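Local coordinates for protein cytochrome c552 (Thermochromatium tepidum, PDB 5ZE8) that probably carries electrons at low potential through five covalently bound hemes c in a thermophilic purple sulfur photosynthetic bacterium, at residues 61-67 against 121-125; 70-74 against 418-422; 76-80 against 97-101. One frame throughout, in Å; residues are numbered along the deposited sequence.

Contact 1. Residues 61-67 against 121-125. With HEC (heme c), chain E.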
loop_
_atom_site.group_PDB
_atom_site.type_symbol
_atom_site.label_atom_id
_atom_site.label_comp_id
_atom_site.label_asym_id
_atom_site.label_seq_id
_atom_site.Cartn_x
_atom_site.Cartn_y
_atom_site.Cartn_z
ATOM N N HIS A 61 1.908 -6.635 5.075
ATOM C CA HIS A 61 0.842 -7.638 5.219
ATOM C C HIS A 61 0.944 -8.392 6.559
ATOM O O HIS A 61 -0.045 -8.557 7.256
ATOM C CB HIS A 61 0.817 -8.620 4.051
ATOM C CG HIS A 61 0.387 -8.026 2.772
ATOM N ND1 HIS A 61 0.996 -8.271 1.561
ATOM C CD2 HIS A 61 -0.627 -7.165 2.521
ATOM C CE1 HIS A 61 0.370 -7.532 0.648
ATOM N NE2 HIS A 61 -0.611 -6.877 1.198
ATOM N N ALA A 62 2.165 -8.845 6.900
ATOM C CA ALA A 62 2.353 -9.481 8.204
ATOM C C ALA A 62 2.251 -8.522 9.365
ATOM O O ALA A 62 2.000 -9.010 10.465
ATOM C CB ALA A 62 3.704 -10.069 8.280
ATOM N N LYS A 63 2.391 -7.237 9.147
ATOM C CA LYS A 63 2.296 -6.202 10.185
ATOM C C LYS A 63 1.057 -5.366 10.088
ATOM O O LYS A 63 1.068 -4.210 10.478
ATOM C CB LYS A 63 3.516 -5.302 10.116
ATOM C CG LYS A 63 4.812 -6.112 10.178
ATOM C CD LYS A 63 6.037 -5.233 9.876
ATOM C CE LYS A 63 7.277 -6.021 9.605
ATOM N NZ LYS A 63 8.399 -5.102 9.280
ATOM N N SER A 64 -0.042 -5.919 9.567
ATOM C CA SER A 64 -1.219 -5.082 9.187
ATOM C C SER A 64 -2.177 -4.775 10.290
ATOM O O SER A 64 -3.018 -3.925 10.112
ATOM C CB SER A 64 -1.983 -5.871 8.064
ATOM O OG SER A 64 -2.487 -7.078 8.494
ATOM N N THR A 65 -2.030 -5.445 11.444
ATOM C CA THR A 65 -3.018 -5.250 12.482
ATOM C C THR A 65 -2.644 -4.046 13.317
ATOM O O THR A 65 -1.517 -3.584 13.329
ATOM C CB THR A 65 -3.250 -6.444 13.400
ATOM O OG1 THR A 65 -2.161 -6.446 14.331
ATOM C CG2 THR A 65 -3.341 -7.761 12.666
ATOM N N ALA A 66 -3.647 -3.592 14.089
ATOM C CA ALA A 66 -3.418 -2.543 15.042
ATOM C C ALA A 66 -2.415 -2.831 16.120
ATOM O O ALA A 66 -1.887 -1.881 16.721
ATOM C CB ALA A 66 -4.734 -2.135 15.591
ATOM N N LEU A 67 -2.066 -4.092 16.318
ATOM C CA LEU A 67 -0.975 -4.512 17.230
ATOM C C LEU A 67 0.372 -4.280 16.651
ATOM O O LEU A 67 1.338 -4.069 17.400
ATOM C CB LEU A 67 -1.187 -5.980 17.617
ATOM C CG LEU A 67 -2.524 -6.244 18.339
ATOM C CD1 LEU A 67 -2.684 -7.711 18.564
ATOM C CD2 LEU A 67 -2.571 -5.441 19.645
ATOM N N TYR A 121 -4.979 -14.203 13.983
ATOM C CA TYR A 121 -5.356 -12.819 14.050
ATOM C C TYR A 121 -4.114 -11.915 14.156
ATOM O O TYR A 121 -4.015 -10.867 13.515
ATOM C CB TYR A 121 -6.297 -12.611 15.288
ATOM C CG TYR A 121 -7.382 -13.646 15.431
ATOM C CD1 TYR A 121 -7.949 -14.308 14.334
ATOM C CD2 TYR A 121 -7.866 -13.962 16.698
ATOM C CE1 TYR A 121 -8.969 -15.252 14.482
ATOM C CE2 TYR A 121 -8.868 -14.910 16.835
ATOM C CZ TYR A 121 -9.402 -15.544 15.777
ATOM O OH TYR A 121 -10.398 -16.481 15.874
ATOM N N THR A 122 -3.107 -12.327 14.961
ATOM C CA THR A 122 -1.948 -11.481 15.126
ATOM C C THR A 122 -1.100 -11.363 13.847
ATOM O O THR A 122 -0.447 -10.338 13.670
ATOM C CB THR A 122 -1.002 -11.868 16.286
ATOM O OG1 THR A 122 -0.477 -13.149 16.066
ATOM C CG2 THR A 122 -1.830 -11.919 17.572
ATOM N N GLU A 123 -1.194 -12.365 13.007
ATOM C CA GLU A 123 -0.438 -12.395 11.777
ATOM C C GLU A 123 -1.075 -11.585 10.652
ATOM O O GLU A 123 -0.462 -11.547 9.550
ATOM C CB GLU A 123 -0.246 -13.847 11.310
ATOM C CG GLU A 123 0.593 -14.683 12.299
ATOM C CD GLU A 123 0.684 -16.132 11.936
ATOM O OE1 GLU A 123 0.194 -16.588 10.887
ATOM O OE2 GLU A 123 1.298 -16.934 12.720
ATOM N N GLY A 124 -2.222 -10.942 10.877
ATOM C CA GLY A 124 -2.664 -9.966 9.870
ATOM C C GLY A 124 -3.020 -10.661 8.525
ATOM O O GLY A 124 -3.738 -11.687 8.529
ATOM N N VAL A 125 -2.517 -10.056 7.451
ATOM C CA VAL A 125 -2.767 -10.635 6.134
ATOM C C VAL A 125 -1.693 -11.716 5.920
ATOM O O VAL A 125 -0.614 -11.440 5.410
ATOM C CB VAL A 125 -2.719 -9.508 5.079
ATOM C CG1 VAL A 125 -3.020 -10.070 3.697
ATOM C CG2 VAL A 125 -3.779 -8.468 5.325
HETATM FE FE HEC E . -1.847 -5.550 0.234
HETATM C CHA HEC E . -0.294 -3.138 2.081
HETATM C CHB HEC E . 0.328 -4.984 -2.352
HETATM C CHC HEC E . -3.200 -8.210 -1.439
HETATM C CHD HEC E . -4.370 -5.793 2.595
HETATM N NA HEC E . -0.310 -4.322 -0.046
HETATM C C1A HEC E . 0.226 -3.382 0.820
HETATM C C2A HEC E . 1.348 -2.693 0.226
HETATM C C3A HEC E . 1.440 -3.201 -1.029
HETATM C C4A HEC E . 0.492 -4.273 -1.160
HETATM C CMA HEC E . 2.481 -2.846 -2.093
HETATM C CAA HEC E . 2.105 -1.559 0.816
HETATM C CBA HEC E . 3.281 -2.082 1.638
HETATM C CGA HEC E . 4.009 -0.915 2.314
HETATM O O1A HEC E . 3.412 -0.098 3.043
HETATM O O2A HEC E . 5.270 -0.821 2.236
HETATM N NB HEC E . -1.485 -6.392 -1.575
HETATM C C1B HEC E . -0.606 -6.004 -2.522
HETATM C C2B HEC E . -0.753 -6.826 -3.679
HETATM C C3B HEC E . -1.728 -7.724 -3.442
HETATM C C4B HEC E . -2.153 -7.492 -2.053
HETATM C CMB HEC E . 0.068 -6.649 -4.952
HETATM C CAB HEC E . -2.198 -8.866 -4.266
HETATM C CBB HEC E . -1.135 -9.713 -4.757
HETATM N NC HEC E . -3.401 -6.747 0.517
HETATM C C1C HEC E . -3.809 -7.767 -0.241
HETATM C C2C HEC E . -5.008 -8.467 0.287
HETATM C C3C HEC E . -5.323 -7.764 1.397
HETATM C C4C HEC E . -4.352 -6.700 1.563
HETATM C CMC HEC E . -5.723 -9.648 -0.352
HETATM C CAC HEC E . -6.499 -7.943 2.366
HETATM C CBC HEC E . -6.875 -9.230 2.777
HETATM N ND HEC E . -2.226 -4.642 1.926
HETATM C C1D HEC E . -3.313 -4.842 2.771
HETATM C C2D HEC E . -3.221 -3.987 3.943
HETATM C C3D HEC E . -2.096 -3.274 3.829
HETATM C C4D HEC E . -1.463 -3.707 2.555
HETATM C CMD HEC E . -4.260 -3.975 4.994
HETATM C CAD HEC E . -1.607 -2.186 4.821
HETATM C CBD HEC E . -1.290 -2.716 6.189
HETATM C CGD HEC E . -0.733 -1.605 7.069
HETATM O O1D HEC E . -0.013 -0.660 6.626
HETATM O O2D HEC E . -1.025 -1.661 8.303
HETATM O O HOH W 1 -0.035 -8.098 12.074
HETATM O O HOH W 2 -0.305 -8.295 15.308
#

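Contact 2. Residues 70-74 against 418-422. With HEC (heme c), chain C.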
loop_
_atom_site.group_PDB
_atom_site.type_symbol
_atom_site.label_atom_id
_atom_site.label_comp_id
_atom_site.label_asym_id
_atom_site.label_seq_id
_atom_site.Cartn_x
_atom_site.Cartn_y
_atom_site.Cartn_z
ATOM N N PRO A 70 2.074 0.747 14.115
ATOM C CA PRO A 70 1.650 1.813 15.013
ATOM C C PRO A 70 0.878 2.956 14.354
ATOM O O PRO A 70 0.088 3.632 14.995
ATOM C CB PRO A 70 2.987 2.318 15.568
ATOM C CG PRO A 70 3.908 2.039 14.502
ATOM C CD PRO A 70 3.501 0.807 13.815
ATOM N N ILE A 71 1.003 3.157 13.030
ATOM C CA ILE A 71 0.197 4.147 12.328
ATOM C C ILE A 71 -1.242 3.690 12.251
ATOM O O ILE A 71 -2.167 4.335 12.700
ATOM C CB ILE A 71 0.787 4.431 10.918
ATOM C CG1 ILE A 71 2.150 5.146 11.046
ATOM C CG2 ILE A 71 -0.158 5.274 10.130
ATOM C CD1 ILE A 71 2.841 5.398 9.676
ATOM N N HIS A 72 -1.452 2.506 11.674
ATOM C CA HIS A 72 -2.789 1.955 11.674
ATOM C C HIS A 72 -3.320 1.826 13.097
ATOM O O HIS A 72 -4.512 2.074 13.342
ATOM C CB HIS A 72 -2.825 0.546 11.012
ATOM C CG HIS A 72 -4.135 -0.169 11.168
ATOM N ND1 HIS A 72 -5.308 0.292 10.619
ATOM C CD2 HIS A 72 -4.437 -1.348 11.755
ATOM C CE1 HIS A 72 -6.276 -0.575 10.890
ATOM N NE2 HIS A 72 -5.788 -1.549 11.604
ATOM N N GLY A 73 -2.488 1.455 14.027
ATOM C CA GLY A 73 -2.977 1.282 15.421
ATOM C C GLY A 73 -3.494 2.511 16.055
ATOM O O GLY A 73 -4.466 2.456 16.855
ATOM N N LEU A 74 -2.869 3.648 15.758
ATOM C CA LEU A 74 -3.266 4.945 16.340
ATOM C C LEU A 74 -4.697 5.234 15.795
ATOM O O LEU A 74 -5.630 5.626 16.531
ATOM C CB LEU A 74 -2.274 6.041 15.898
ATOM C CG LEU A 74 -2.369 7.425 16.581
ATOM C CD1 LEU A 74 -1.211 8.290 16.084
ATOM C CD2 LEU A 74 -3.669 8.185 16.455
ATOM N N LEU A 418 4.560 8.921 17.355
ATOM C CA LEU A 418 4.900 7.926 16.317
ATOM C C LEU A 418 6.424 7.865 16.065
ATOM O O LEU A 418 7.130 8.863 16.117
ATOM C CB LEU A 418 4.114 8.167 15.013
ATOM C CG LEU A 418 2.579 8.075 15.097
ATOM C CD1 LEU A 418 1.947 8.701 13.852
ATOM C CD2 LEU A 418 2.158 6.602 15.192
ATOM N N PRO A 419 6.960 6.672 15.853
ATOM C CA PRO A 419 8.351 6.522 15.565
ATOM C C PRO A 419 8.854 7.487 14.469
ATOM O O PRO A 419 8.265 7.569 13.360
ATOM C CB PRO A 419 8.429 5.105 15.018
ATOM C CG PRO A 419 7.336 4.379 15.676
ATOM C CD PRO A 419 6.226 5.381 15.801
ATOM N N ALA A 420 9.930 8.180 14.758
ATOM C CA ALA A 420 10.403 9.259 13.870
ATOM C C ALA A 420 10.871 8.730 12.517
ATOM O O ALA A 420 10.838 9.457 11.507
ATOM C CB ALA A 420 11.485 10.078 14.555
ATOM N N GLU A 421 11.251 7.456 12.510
ATOM C CA GLU A 421 11.628 6.719 11.296
ATOM C C GLU A 421 10.453 6.575 10.368
ATOM O O GLU A 421 10.652 6.483 9.160
ATOM C CB GLU A 421 12.101 5.284 11.626
ATOM C CG GLU A 421 13.165 5.130 12.729
ATOM C CD GLU A 421 12.826 4.012 13.730
ATOM O OE1 GLU A 421 11.905 4.194 14.574
ATOM O OE2 GLU A 421 13.496 2.952 13.683
ATOM N N LEU A 422 9.227 6.480 10.908
ATOM C CA LEU A 422 8.045 6.399 10.075
ATOM C C LEU A 422 7.705 7.686 9.511
ATOM O O LEU A 422 7.441 7.715 8.316
ATOM C CB LEU A 422 6.801 5.868 10.779
ATOM C CG LEU A 422 7.031 4.468 11.111
ATOM C CD1 LEU A 422 5.927 3.994 12.025
ATOM C CD2 LEU A 422 7.135 3.623 9.858
HETATM FE FE HEC C . -6.667 0.671 6.205
HETATM C CHA HEC C . -3.463 1.517 5.254
HETATM C CHB HEC C . -6.342 2.667 8.934
HETATM C CHC HEC C . -9.878 0.141 6.987
HETATM C CHD HEC C . -7.006 -1.311 3.483
HETATM N NA HEC C . -5.289 1.856 6.960
HETATM C C1A HEC C . -3.980 2.070 6.423
HETATM C C2A HEC C . -3.302 3.119 7.136
HETATM C C3A HEC C . -4.103 3.467 8.141
HETATM C C4A HEC C . -5.308 2.710 8.018
HETATM C CMA HEC C . -3.872 4.518 9.180
HETATM C CAA HEC C . -1.912 3.582 6.919
HETATM C CBA HEC C . -0.965 2.558 7.605
HETATM C CGA HEC C . 0.509 2.781 7.486
HETATM O O1A HEC C . 1.383 2.061 8.099
HETATM O O2A HEC C . 0.988 3.704 6.751
HETATM N NB HEC C . -7.844 1.250 7.766
HETATM C C1B HEC C . -7.518 1.996 8.799
HETATM C C2B HEC C . -8.611 2.022 9.720
HETATM C C3B HEC C . -9.683 1.377 9.201
HETATM C C4B HEC C . -9.165 0.890 7.890
HETATM C CMB HEC C . -8.551 2.751 11.021
HETATM C CAB HEC C . -11.052 1.174 9.691
HETATM C CBB HEC C . -11.706 2.306 10.236
HETATM N NC HEC C . -8.151 -0.357 5.388
HETATM C C1C HEC C . -9.501 -0.439 5.804
HETATM C C2C HEC C . -10.287 -1.232 4.926
HETATM C C3C HEC C . -9.443 -1.706 3.949
HETATM C C4C HEC C . -8.127 -1.154 4.273
HETATM C CMC HEC C . -11.724 -1.557 5.112
HETATM C CAC HEC C . -9.748 -2.581 2.801
HETATM C CBC HEC C . -10.801 -2.127 1.959
HETATM N ND HEC C . -5.478 0.155 4.746
HETATM C C1D HEC C . -5.738 -0.694 3.719
HETATM C C2D HEC C . -4.631 -0.807 2.805
HETATM C C3D HEC C . -3.683 0.017 3.248
HETATM C C4D HEC C . -4.214 0.626 4.473
HETATM C CMD HEC C . -4.628 -1.628 1.560
HETATM C CAD HEC C . -2.291 0.246 2.643
HETATM C CBD HEC C . -2.447 1.450 1.775
HETATM C CGD HEC C . -1.141 1.910 1.124
HETATM O O1D HEC C . -0.141 1.246 1.121
HETATM O O2D HEC C . -1.085 3.080 0.612
#

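Contact 3. Residues 76-80 against 97-101. With HEC (heme c), chain C.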
loop_
_atom_site.group_PDB
_atom_site.type_symbol
_atom_site.label_atom_id
_atom_site.label_comp_id
_atom_site.label_asym_id
_atom_site.label_seq_id
_atom_site.Cartn_x
_atom_site.Cartn_y
_atom_site.Cartn_z
ATOM N N TYR A 76 -6.873 3.073 14.454
ATOM C CA TYR A 76 -7.775 2.027 14.948
ATOM C C TYR A 76 -8.241 2.319 16.387
ATOM O O TYR A 76 -9.487 2.224 16.665
ATOM C CB TYR A 76 -7.181 0.646 14.798
ATOM C CG TYR A 76 -8.096 -0.507 15.155
ATOM C CD1 TYR A 76 -8.290 -0.931 16.484
ATOM C CD2 TYR A 76 -8.890 -1.044 14.224
ATOM C CE1 TYR A 76 -9.137 -1.960 16.816
ATOM C CE2 TYR A 76 -9.727 -2.100 14.528
ATOM C CZ TYR A 76 -9.817 -2.584 15.802
ATOM O OH TYR A 76 -10.694 -3.585 16.067
ATOM N N GLN A 77 -7.323 2.747 17.211
ATOM C CA GLN A 77 -7.689 3.090 18.608
ATOM C C GLN A 77 -8.656 4.249 18.623
ATOM O O GLN A 77 -9.655 4.197 19.451
ATOM C CB GLN A 77 -6.431 3.433 19.389
ATOM C CG GLN A 77 -6.609 3.651 20.916
ATOM C CD GLN A 77 -7.106 2.450 21.714
ATOM O OE1 GLN A 77 -6.462 1.394 21.770
ATOM N NE2 GLN A 77 -8.224 2.635 22.390
ATOM N N GLN A 78 -8.378 5.249 17.797
ATOM C CA GLN A 78 -9.192 6.467 17.760
ATOM C C GLN A 78 -10.562 6.198 17.148
ATOM O O GLN A 78 -11.560 6.816 17.573
ATOM C CB GLN A 78 -8.473 7.665 17.069
ATOM C CG GLN A 78 -8.970 8.044 15.641
ATOM C CD GLN A 78 -8.326 9.260 14.883
ATOM O OE1 GLN A 78 -7.667 10.125 15.462
ATOM N NE2 GLN A 78 -8.575 9.317 13.540
ATOM N N GLU A 79 -10.653 5.326 16.141
ATOM C CA GLU A 79 -11.860 5.120 15.430
ATOM C C GLU A 79 -12.762 3.928 15.837
ATOM O O GLU A 79 -13.972 3.908 15.570
ATOM C CB GLU A 79 -11.536 4.966 13.936
ATOM C CG GLU A 79 -10.921 6.229 13.402
ATOM C CD GLU A 79 -10.749 6.245 11.909
ATOM O OE1 GLU A 79 -11.439 5.491 11.246
ATOM O OE2 GLU A 79 -9.944 7.042 11.370
ATOM N N VAL A 80 -12.142 2.982 16.509
ATOM C CA VAL A 80 -12.762 1.737 16.899
ATOM C C VAL A 80 -12.546 1.521 18.387
ATOM O O VAL A 80 -13.549 1.501 19.166
ATOM C CB VAL A 80 -12.215 0.493 16.113
ATOM C CG1 VAL A 80 -12.840 -0.812 16.625
ATOM C CG2 VAL A 80 -12.471 0.709 14.646
ATOM N N PRO A 97 -16.040 -3.841 13.245
ATOM C CA PRO A 97 -15.085 -2.883 12.656
ATOM C C PRO A 97 -14.666 -3.253 11.221
ATOM O O PRO A 97 -13.975 -4.301 11.004
ATOM C CB PRO A 97 -13.910 -2.957 13.613
ATOM C CG PRO A 97 -14.480 -3.493 14.932
ATOM C CD PRO A 97 -15.524 -4.416 14.502
ATOM N N LEU A 98 -14.975 -2.393 10.243
ATOM C CA LEU A 98 -14.739 -2.730 8.871
ATOM C C LEU A 98 -13.230 -2.844 8.573
ATOM O O LEU A 98 -12.847 -3.565 7.627
ATOM C CB LEU A 98 -15.379 -1.726 7.888
ATOM C CG LEU A 98 -14.701 -0.366 7.786
ATOM C CD1 LEU A 98 -15.248 0.370 6.579
ATOM C CD2 LEU A 98 -14.722 0.579 8.973
ATOM N N CYS A 99 -12.375 -2.173 9.382
ATOM C CA CYS A 99 -10.937 -2.255 9.237
ATOM C C CYS A 99 -10.486 -3.702 9.155
ATOM O O CYS A 99 -9.513 -4.037 8.501
ATOM C CB CYS A 99 -10.239 -1.578 10.391
ATOM S SG CYS A 99 -11.020 -0.108 11.107
ATOM N N LEU A 100 -11.116 -4.578 9.986
ATOM C CA LEU A 100 -10.623 -5.929 10.149
ATOM C C LEU A 100 -10.765 -6.751 8.865
ATOM O O LEU A 100 -10.067 -7.739 8.674
ATOM C CB LEU A 100 -11.229 -6.590 11.335
ATOM C CG LEU A 100 -11.078 -5.868 12.655
ATOM C CD1 LEU A 100 -11.905 -6.566 13.714
ATOM C CD2 LEU A 100 -9.660 -5.535 13.013
ATOM N N TYR A 101 -11.737 -6.402 7.989
ATOM C CA TYR A 101 -11.945 -7.127 6.777
ATOM C C TYR A 101 -10.711 -7.157 5.899
ATOM O O TYR A 101 -10.511 -8.090 5.120
ATOM C CB TYR A 101 -13.154 -6.607 6.003
ATOM C CG TYR A 101 -14.503 -6.605 6.729
ATOM C CD1 TYR A 101 -14.911 -7.696 7.430
ATOM C CD2 TYR A 101 -15.298 -5.528 6.643
ATOM C CE1 TYR A 101 -16.117 -7.659 8.105
ATOM C CE2 TYR A 101 -16.539 -5.501 7.241
ATOM C CZ TYR A 101 -16.884 -6.596 7.996
ATOM O OH TYR A 101 -18.184 -6.607 8.696
HETATM FE FE HEC C . -6.667 0.671 6.205
HETATM C CHA HEC C . -3.463 1.517 5.254
HETATM C CHB HEC C . -6.342 2.667 8.934
HETATM C CHC HEC C . -9.878 0.141 6.987
HETATM C CHD HEC C . -7.006 -1.311 3.483
HETATM N NA HEC C . -5.289 1.856 6.960
HETATM C C1A HEC C . -3.980 2.070 6.423
HETATM C C2A HEC C . -3.302 3.119 7.136
HETATM C C3A HEC C . -4.103 3.467 8.141
HETATM C C4A HEC C . -5.308 2.710 8.018
HETATM C CMA HEC C . -3.872 4.518 9.180
HETATM C CAA HEC C . -1.912 3.582 6.919
HETATM C CBA HEC C . -0.965 2.558 7.605
HETATM C CGA HEC C . 0.509 2.781 7.486
HETATM O O1A HEC C . 1.383 2.061 8.099
HETATM O O2A HEC C . 0.988 3.704 6.751
HETATM N NB HEC C . -7.844 1.250 7.766
HETATM C C1B HEC C . -7.518 1.996 8.799
HETATM C C2B HEC C . -8.611 2.022 9.720
HETATM C C3B HEC C . -9.683 1.377 9.201
HETATM C C4B HEC C . -9.165 0.890 7.890
HETATM C CMB HEC C . -8.551 2.751 11.021
HETATM C CAB HEC C . -11.052 1.174 9.691
HETATM C CBB HEC C . -11.706 2.306 10.236
HETATM N NC HEC C . -8.151 -0.357 5.388
HETATM C C1C HEC C . -9.501 -0.439 5.804
HETATM C C2C HEC C . -10.287 -1.232 4.926
HETATM C C3C HEC C . -9.443 -1.706 3.949
HETATM C C4C HEC C . -8.127 -1.154 4.273
HETATM C CMC HEC C . -11.724 -1.557 5.112
HETATM C CAC HEC C . -9.748 -2.581 2.801
HETATM C CBC HEC C . -10.801 -2.127 1.959
HETATM N ND HEC C . -5.478 0.155 4.746
HETATM C C1D HEC C . -5.738 -0.694 3.719
HETATM C C2D HEC C . -4.631 -0.807 2.805
HETATM C C3D HEC C . -3.683 0.017 3.248
HETATM C C4D HEC C . -4.214 0.626 4.473
HETATM C CMD HEC C . -4.628 -1.628 1.560
HETATM C CAD HEC C . -2.291 0.246 2.643
HETATM C CBD HEC C . -2.447 1.450 1.775
HETATM C CGD HEC C . -1.141 1.910 1.124
HETATM O O1D HEC C . -0.141 1.246 1.121
HETATM O O2D HEC C . -1.085 3.080 0.612
#

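Contact 1. Residues 61-67 against 121-125
The imidazole of H61 meets the porphyrin of one heme c with its edge, while V125 CG1 comes to the same ring obliquely. H61 NE2 binds the heme iron, FE, at 2.1 Å. CE1 sits close to heme NB and CD2 close to ND, so the ring plane runs along the line joining these two pyrrole nitrogens. H229 provides the other protein ligand of this iron, making it a bis-histidine heme, and a second heme c also touches H61. With its CG1 anti to the backbone N (chi1 -178°), V125 turns that methyl to H61 CD2, at 3.9 Å, and CG2 to S64 OG and heme CHD.

The ligand's backbone is held as well. H61 opens a type I turn ending at S64, and V125 follows G124, the residue of positive phi that leaves helix 119-122. Across this junction V125 N donates to H61 O over 2.9 Å, lying 35° out of the carbonyl plane, and makes a weak bond to S64 OG at 3.2 Å. That hydroxyl is also hydrogen-bonded to H103 O.

Farther along, T65 CG2 packs on Y121 O at 3.3 Å, and T65 OG1 accepts from L67 N in an ST turn. Two waters fill in the polar edge: one donates to both A62 O and T122 O, the other donates to T122 O, its oxygen 2.6 Å from that carbonyl oxygen, and also bonds to T65 OG1.

Contact 2. Residues 70-74 against 418-422
L418, which gives up the most surface here, lays its forked end over the first turn of helix 70-79, where P70, I71 and L74 receive it. L74 crosses it at about a right angle: L74 CD1 lies 3.9 Å from L418 CD2 and equally near L418 CD1 and CG, so a single methyl bears on the whole fork. The CD2 branch reaches farther, to 3.6 Å from P70 O, a carbonyl that already accepts the helical bond from L74 N.

I71 is the second large contributor and works in two directions. Its CG1, beside the backbone N (chi1 -68°), packs against L422 CD1 at 4.1 Å, the two side chains running antiparallel alongside one another. Its CG2 turns instead to a propionate of heme c, 3.7 Å from CGA.

Both partners are helix starts: D69 accepts from I71 N at the head of helix 70-79, and P419 holds the N-cap position of helix 420-423, where L422 N bonds to P419 O at 2.9 Å. The contact thus joins a heme-lining helix of the cytochrome c554 family region to the chain just before strand 426-434 of the antiparallel sheet. No hydrogen bond crosses it.

P70, more exposed, closes one border of the apolar patch: its CG meets L422 CD1 at 3.7 Å and P419 CD at 4.3 Å. Outside the two segments, L407 touches L418 and F415 touches L74.

Contact 3. Residues 76-80 against 97-101
A CxxCH heme-attachment motif begins at C99, and the last turn of helix 70-79 and the residue just after it, V80, pack against it. C99 SG is bonded covalently at 1.9 Å to CAB, the vinyl-derived carbon of heme c, in a thioether, and H103 is the histidine that closes the motif. The sulfur therefore belongs to the cofactor and to the protein core at once: it lies 3.9 Å from Y76 CD2, and as a sulfur-aromatic contact it stands 5.0 Å from the centroid of the Y76 ring, 70° off the ring normal.

The phenol is placed by a chi1 of -174°, which sets its CG anti to the backbone N and sends the ring across to the second segment. V80, one turn later, puts its CB over the centre of one ring face, while its N closes the helical bond to Y76 O. L100 crosses the tyrosine at about a right angle, with L100 CD2 at 3.8 Å from Y76 CE2 and nearly as close to the hydroxyl oxygen.

P97 precedes the motif and packs against V80. Its carbonyl O accepts from L100 N over 3.0 Å, turning the chain into the segment that carries the cysteine. On the heme side, E79 OE1 approaches heme CBB and L98 CD2 also touches that carbon. V80 CG1 presses on P97 CG at 3.6 Å, and V80 CG2 rests 3.9 Å from C99 SG.

Contacts 1 and 3 are buried and lie wholly within the cytochrome c554-like part of the chain, with contact 3 nested in the loop that contact 1 closes. Contact 2, partly exposed, reaches instead to a segment more than 340 residues onward. Contacts 2 and 3 share helix 70-79 and the same heme, one at the helix start and the other at its end, whereas in contact 1 H61 ligates the iron of a different heme. Chemistry follows place: backbone bonds and waters in contact 1, aliphatic packing in contact 2, a thioether beside an aromatic ring in contact 3. Residues 64-66 of contact 1 also pack on H72 of contact 2, and A66 touches Y76 of contact 3.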